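Local coordinates for protein delta-endotoxin CYTB (Bacillus thuringiensis serovar kyushuensis, PDB 1CBY) that kills the larvae of dipteran insects by making pores in the epithelial cell membrane of the midgut, at residues A[156-161]-A[166-171]; A[140-145]-A[189-194]. One frame throughout, in Å; residues are numbered along the deposited sequence.

Contact 1: residues A[156-161]-A[166-171]; sequences FWHSLS and SYYYNI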
loop_
_atom_site.group_PDB
_atom_site.type_symbol
_atom_site.label_atom_id
_atom_site.label_comp_id
_atom_site.label_asym_id
_atom_site.label_seq_id
_atom_site.Cartn_x
_atom_site.Cartn_y
_atom_site.Cartn_z
ATOM N N PHE A 156 -9.737 -4.799 14.396
ATOM C CA PHE A 156 -10.698 -4.689 15.488
ATOM C C PHE A 156 -10.071 -5.154 16.795
ATOM O O PHE A 156 -9.785 -6.341 16.961
ATOM C CB PHE A 156 -11.933 -5.543 15.189
ATOM C CG PHE A 156 -12.970 -5.521 16.281
ATOM C CD1 PHE A 156 -13.704 -4.369 16.539
ATOM C CD2 PHE A 156 -13.222 -6.659 17.039
ATOM C CE1 PHE A 156 -14.674 -4.353 17.531
ATOM C CE2 PHE A 156 -14.190 -6.652 18.035
ATOM C CZ PHE A 156 -14.917 -5.498 18.281
ATOM N N TRP A 157 -9.871 -4.220 17.719
ATOM C CA TRP A 157 -9.285 -4.539 19.016
ATOM C C TRP A 157 -10.342 -5.112 19.952
ATOM O O TRP A 157 -11.540 -5.020 19.683
ATOM C CB TRP A 157 -8.684 -3.290 19.660
ATOM C CG TRP A 157 -7.744 -2.519 18.780
ATOM C CD1 TRP A 157 -8.078 -1.546 17.882
ATOM C CD2 TRP A 157 -6.308 -2.607 18.762
ATOM N NE1 TRP A 157 -6.946 -1.015 17.320
ATOM C CE2 TRP A 157 -5.847 -1.645 17.836
ATOM C CE3 TRP A 157 -5.373 -3.396 19.440
ATOM C CZ2 TRP A 157 -4.488 -1.450 17.572
ATOM C CZ3 TRP A 157 -4.022 -3.205 19.177
ATOM C CH2 TRP A 157 -3.593 -2.236 18.249
ATOM N N HIS A 158 -9.881 -5.712 21.042
ATOM C CA HIS A 158 -10.751 -6.293 22.054
ATOM C C HIS A 158 -9.914 -6.889 23.182
ATOM O O HIS A 158 -8.683 -6.861 23.126
ATOM C CB HIS A 158 -11.685 -7.347 21.450
ATOM C CG HIS A 158 -10.983 -8.554 20.913
ATOM N ND1 HIS A 158 -10.677 -9.622 21.720
ATOM C CD2 HIS A 158 -10.674 -8.858 19.628
ATOM C CE1 HIS A 158 -10.200 -10.551 20.915
ATOM N NE2 HIS A 158 -10.178 -10.136 19.641
ATOM N N SER A 159 -10.587 -7.362 24.228
ATOM C CA SER A 159 -9.936 -7.957 25.394
ATOM C C SER A 159 -8.759 -7.150 25.945
ATOM O O SER A 159 -7.917 -7.682 26.669
ATOM C CB SER A 159 -9.491 -9.381 25.070
ATOM O OG SER A 159 -10.588 -10.144 24.594
ATOM N N LEU A 160 -8.734 -5.854 25.650
ATOM C CA LEU A 160 -7.648 -4.996 26.105
ATOM C C LEU A 160 -7.487 -5.009 27.614
ATOM O O LEU A 160 -8.467 -4.988 28.359
ATOM C CB LEU A 160 -7.843 -3.558 25.615
ATOM C CG LEU A 160 -7.882 -3.343 24.101
ATOM C CD1 LEU A 160 -7.865 -1.853 23.795
ATOM C CD2 LEU A 160 -6.702 -4.037 23.439
ATOM N N SER A 161 -6.235 -5.053 28.054
ATOM C CA SER A 161 -5.899 -5.066 29.471
ATOM C C SER A 161 -4.496 -4.494 29.607
ATOM O O SER A 161 -3.860 -4.147 28.611
ATOM C CB SER A 161 -5.921 -6.499 30.010
ATOM O OG SER A 161 -7.170 -7.129 29.780
ATOM N N SER A 166 -5.545 -7.822 22.407
ATOM C CA SER A 166 -6.025 -8.720 21.366
ATOM C C SER A 166 -6.640 -7.919 20.237
ATOM O O SER A 166 -7.054 -6.775 20.438
ATOM C CB SER A 166 -7.069 -9.674 21.935
ATOM O OG SER A 166 -6.504 -10.495 22.939
ATOM N N TYR A 167 -6.672 -8.501 19.044
ATOM C CA TYR A 167 -7.258 -7.827 17.892
ATOM C C TYR A 167 -7.457 -8.739 16.692
ATOM O O TYR A 167 -6.887 -9.826 16.618
ATOM C CB TYR A 167 -6.440 -6.585 17.489
ATOM C CG TYR A 167 -4.977 -6.829 17.156
ATOM C CD1 TYR A 167 -4.582 -7.176 15.863
ATOM C CD2 TYR A 167 -3.984 -6.672 18.126
ATOM C CE1 TYR A 167 -3.240 -7.358 15.544
ATOM C CE2 TYR A 167 -2.638 -6.851 17.817
ATOM C CZ TYR A 167 -2.273 -7.194 16.523
ATOM O OH TYR A 167 -0.943 -7.370 16.208
ATOM N N TYR A 168 -8.322 -8.310 15.786
ATOM C CA TYR A 168 -8.601 -9.050 14.571
ATOM C C TYR A 168 -7.974 -8.253 13.446
ATOM O O TYR A 168 -8.002 -7.021 13.469
ATOM C CB TYR A 168 -10.106 -9.154 14.346
ATOM C CG TYR A 168 -10.829 -9.961 15.397
ATOM C CD1 TYR A 168 -10.279 -11.136 15.904
ATOM C CD2 TYR A 168 -12.077 -9.564 15.870
ATOM C CE1 TYR A 168 -10.954 -11.896 16.851
ATOM C CE2 TYR A 168 -12.760 -10.317 16.819
ATOM C CZ TYR A 168 -12.194 -11.481 17.301
ATOM O OH TYR A 168 -12.871 -12.247 18.221
ATOM N N TYR A 169 -7.374 -8.946 12.487
ATOM C CA TYR A 169 -6.754 -8.280 11.352
ATOM C C TYR A 169 -7.157 -9.050 10.107
ATOM O O TYR A 169 -6.851 -10.231 9.979
ATOM C CB TYR A 169 -5.243 -8.263 11.520
ATOM C CG TYR A 169 -4.557 -7.190 10.715
ATOM C CD1 TYR A 169 -4.427 -7.303 9.331
ATOM C CD2 TYR A 169 -4.017 -6.066 11.337
ATOM C CE1 TYR A 169 -3.773 -6.324 8.585
ATOM C CE2 TYR A 169 -3.361 -5.081 10.596
ATOM C CZ TYR A 169 -3.243 -5.222 9.224
ATOM O OH TYR A 169 -2.582 -4.272 8.492
ATOM N N ASN A 170 -7.875 -8.385 9.210
ATOM C CA ASN A 170 -8.352 -9.018 7.988
ATOM C C ASN A 170 -7.573 -8.527 6.783
ATOM O O ASN A 170 -7.420 -7.317 6.575
ATOM C CB ASN A 170 -9.838 -8.736 7.788
ATOM C CG ASN A 170 -10.670 -9.092 9.005
ATOM O OD1 ASN A 170 -10.457 -10.129 9.640
ATOM N ND2 ASN A 170 -11.621 -8.229 9.342
ATOM N N ILE A 171 -7.122 -9.479 5.973
ATOM C CA ILE A 171 -6.329 -9.226 4.771
ATOM C C ILE A 171 -6.925 -10.042 3.624
ATOM O O ILE A 171 -7.526 -11.092 3.856
ATOM C CB ILE A 171 -4.863 -9.707 4.972
ATOM C CG1 ILE A 171 -4.204 -8.964 6.132
ATOM C CG2 ILE A 171 -4.047 -9.500 3.706
ATOM C CD1 ILE A 171 -2.868 -9.545 6.545
#
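With CG of H158 turned between its backbone N and carbonyl carbon (chi1 65°), the imidazole reaches diagonally over the same face of the sheet to Y168, whose CG stands beside its backbone N (chi1 -65°). The two side chains cross at about a right angle: NE2 of H158 sits over one face of the phenol, near its rim, 3.4 Å from Y168 CZ. One face of the imidazole takes CB of S166, a CH-pi contact that a small residue allows, while ND1 of H158 shares a hydrogen bond of 2.9 Å with OG of S159 in the ring plane, which helps hold the ring's rotation. F156 lies alongside Y168, the rings rim to rim with planes at 20°, completing an aromatic cluster. The other face of the sheet carries W157 and Y167, side by side and obliquely turned, CZ3 of W157 3.6 Å from CD2 of Y167. OH of Y167 hydrogen-bonds to O of T142, so tyrosine suits a place needing both a ring against W157 and a hydroxyl; K199 makes a cation-pi contact with W157. F156 and Y168 exchange two backbone bonds, Y168 N to F156 O being 2.7 Å; H158 N bonds S166 O at 3.1 Å, its return bond weak. The alternating hydrogen-bonded and non-hydrogen-bonded pairs are those of antiparallel strands; joined by a short loop, strands 155-158 and 165-175 form a beta hairpin.

Contact 2: residues A[140-145]-A[189-194]; sequences KGTFTN and LAFEVS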
loop_
_atom_site.group_PDB
_atom_site.type_symbol
_atom_site.label_atom_id
_atom_site.label_comp_id
_atom_site.label_asym_id
_atom_site.label_seq_id
_atom_site.Cartn_x
_atom_site.Cartn_y
_atom_site.Cartn_z
ATOM N N LYS A 140 4.208 -8.065 7.958
ATOM C CA LYS A 140 4.882 -7.218 8.933
ATOM C C LYS A 140 3.903 -6.174 9.475
ATOM O O LYS A 140 3.893 -5.879 10.671
ATOM C CB LYS A 140 6.075 -6.499 8.294
ATOM C CG LYS A 140 7.261 -7.375 7.953
ATOM C CD LYS A 140 8.380 -6.518 7.379
ATOM C CE LYS A 140 9.632 -7.319 7.079
ATOM N NZ LYS A 140 10.678 -6.438 6.490
ATOM N N GLY A 141 3.075 -5.635 8.584
ATOM C CA GLY A 141 2.103 -4.622 8.960
ATOM C C GLY A 141 1.013 -5.135 9.883
ATOM O O GLY A 141 0.283 -4.352 10.483
ATOM N N THR A 142 0.894 -6.453 9.984
ATOM C CA THR A 142 -0.102 -7.067 10.845
ATOM C C THR A 142 0.368 -7.024 12.300
ATOM O O THR A 142 -0.431 -7.180 13.221
ATOM C CB THR A 142 -0.357 -8.531 10.412
ATOM O OG1 THR A 142 -0.844 -8.549 9.064
ATOM C CG2 THR A 142 -1.374 -9.211 11.321
ATOM N N PHE A 143 1.662 -6.789 12.511
ATOM C CA PHE A 143 2.203 -6.755 13.866
ATOM C C PHE A 143 2.949 -5.474 14.221
ATOM O O PHE A 143 3.161 -5.196 15.400
ATOM C CB PHE A 143 3.125 -7.961 14.103
ATOM C CG PHE A 143 2.472 -9.290 13.830
ATOM C CD1 PHE A 143 1.708 -9.922 14.805
ATOM C CD2 PHE A 143 2.598 -9.896 12.585
ATOM C CE1 PHE A 143 1.076 -11.135 14.543
ATOM C CE2 PHE A 143 1.971 -11.105 12.316
ATOM C CZ PHE A 143 1.207 -11.726 13.299
ATOM N N THR A 144 3.367 -4.713 13.213
ATOM C CA THR A 144 4.109 -3.475 13.441
ATOM C C THR A 144 3.424 -2.277 12.792
ATOM O O THR A 144 2.593 -2.428 11.891
ATOM C CB THR A 144 5.593 -3.563 12.918
ATOM O OG1 THR A 144 5.613 -3.967 11.541
ATOM C CG2 THR A 144 6.408 -4.551 13.744
ATOM N N ASN A 145 3.781 -1.086 13.262
ATOM C CA ASN A 145 3.221 0.157 12.752
ATOM C C ASN A 145 1.710 0.214 12.900
ATOM O O ASN A 145 1.022 0.843 12.095
ATOM C CB ASN A 145 3.627 0.383 11.295
ATOM C CG ASN A 145 5.084 0.767 11.154
ATOM O OD1 ASN A 145 5.653 1.431 12.023
ATOM N ND2 ASN A 145 5.700 0.352 10.055
ATOM N N LEU A 189 -7.558 -13.837 4.195
ATOM C CA LEU A 189 -6.738 -14.169 5.355
ATOM C C LEU A 189 -7.105 -13.336 6.584
ATOM O O LEU A 189 -7.160 -12.110 6.515
ATOM C CB LEU A 189 -5.267 -13.935 5.005
ATOM C CG LEU A 189 -4.212 -14.124 6.089
ATOM C CD1 LEU A 189 -4.062 -15.602 6.408
ATOM C CD2 LEU A 189 -2.894 -13.545 5.606
ATOM N N ALA A 190 -7.327 -13.994 7.714
ATOM C CA ALA A 190 -7.669 -13.284 8.940
ATOM C C ALA A 190 -6.884 -13.834 10.116
ATOM O O ALA A 190 -6.838 -15.046 10.341
ATOM C CB ALA A 190 -9.156 -13.383 9.211
ATOM N N PHE A 191 -6.240 -12.936 10.845
ATOM C CA PHE A 191 -5.451 -13.304 12.005
ATOM C C PHE A 191 -6.145 -12.871 13.290
ATOM O O PHE A 191 -6.673 -11.762 13.374
ATOM C CB PHE A 191 -4.090 -12.600 11.973
ATOM C CG PHE A 191 -3.135 -13.134 10.950
ATOM C CD1 PHE A 191 -2.616 -14.421 11.066
ATOM C CD2 PHE A 191 -2.701 -12.329 9.903
ATOM C CE1 PHE A 191 -1.675 -14.896 10.154
ATOM C CE2 PHE A 191 -1.761 -12.794 8.987
ATOM C CZ PHE A 191 -1.247 -14.081 9.114
ATOM N N GLU A 192 -6.153 -13.750 14.283
ATOM C CA GLU A 192 -6.705 -13.419 15.588
ATOM C C GLU A 192 -5.449 -13.348 16.442
ATOM O O GLU A 192 -4.846 -14.376 16.749
ATOM C CB GLU A 192 -7.634 -14.516 16.097
ATOM C CG GLU A 192 -8.931 -14.641 15.316
ATOM C CD GLU A 192 -9.943 -15.556 15.989
ATOM O OE1 GLU A 192 -9.703 -15.979 17.143
ATOM O OE2 GLU A 192 -10.986 -15.847 15.366
ATOM N N VAL A 193 -5.011 -12.135 16.749
ATOM C CA VAL A 193 -3.792 -11.918 17.525
ATOM C C VAL A 193 -4.024 -11.576 18.998
ATOM O O VAL A 193 -4.945 -10.833 19.338
ATOM C CB VAL A 193 -2.951 -10.791 16.882
ATOM C CG1 VAL A 193 -1.606 -10.640 17.593
ATOM C CG2 VAL A 193 -2.763 -11.064 15.402
ATOM N N SER A 194 -3.165 -12.107 19.859
ATOM C CA SER A 194 -3.220 -11.859 21.292
ATOM C C SER A 194 -1.769 -11.690 21.752
ATOM O O SER A 194 -0.903 -12.494 21.385
ATOM C CB SER A 194 -3.883 -13.040 22.008
ATOM O OG SER A 194 -3.922 -12.853 23.413
#
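T142 meets F191 through its methyl alone: CG2 lies 3.7 Å from CD2 of the phenyl, with the two side chains at about a right angle. The torsion of T142 divides its two branches, CG2 anti to the backbone N and turned to the strand, OG1 beside that N (chi1 -61°) and bonded to the carbonyl of T138 one helical turn back. Threonine suits this spot because one branch can join an apolar interface while the other satisfies itself on the helix. A residue further on, F143 extends its ring to V193, where CE1 comes 3.9 Å from CG2 and 4.1 Å from CG1; the branched valine thus offers both methyls to a single ring corner. The phenyl of F143 also has CG2 of T142 over one face, near the rim.

These contacts lay the chain that follows helix 129-141 on strand 183-195 of the mixed beta-sheet, a helix-on-sheet layer in which the strand's alternate residues F191 and V193 face the helical side. On the strand, CD1 of L189 lies over one face of the F191 ring, which further touches V215 and M217 of strand 210-225. F143 is held from the helical side by I107, M110 and L114 of helix 107-122, so an aromatic ring here spans helix and sheet.

The turn itself is gathered at O of K140, which accepts from F143 N at 3.0 Å, from T144 N at 2.8 Å and from T144 OG1 at 2.7 Å, the hydroxyl approaching from above the carbonyl plane. Farther out, the amine of K140 forms a salt bridge with D147 of the second subunit and a hydrogen bond with T148 of that subunit.

Overall arrangement
Contact 2 is wholly buried, about 10 Å from the centre of the chain to its own centre, whereas contact 1 lies about 15 Å out and is only partly buried. The chemistry follows: contact 1 joins adjacent strands by backbone hydrogen bonds with aromatic side chains, some with polar atoms, on both faces, while contact 2 sets the turn following a helix on the sheet through apolar side chains. Their centres are about 9 Å apart, and strands 165-175 and 183-195 are neighbours in the same sheet, probably bonded from I171 N to L189 O (2.7 Å) and from F191 N to Y169 O (2.9 Å). I171 also packs against T142, so strand 165-175 serves both contacts.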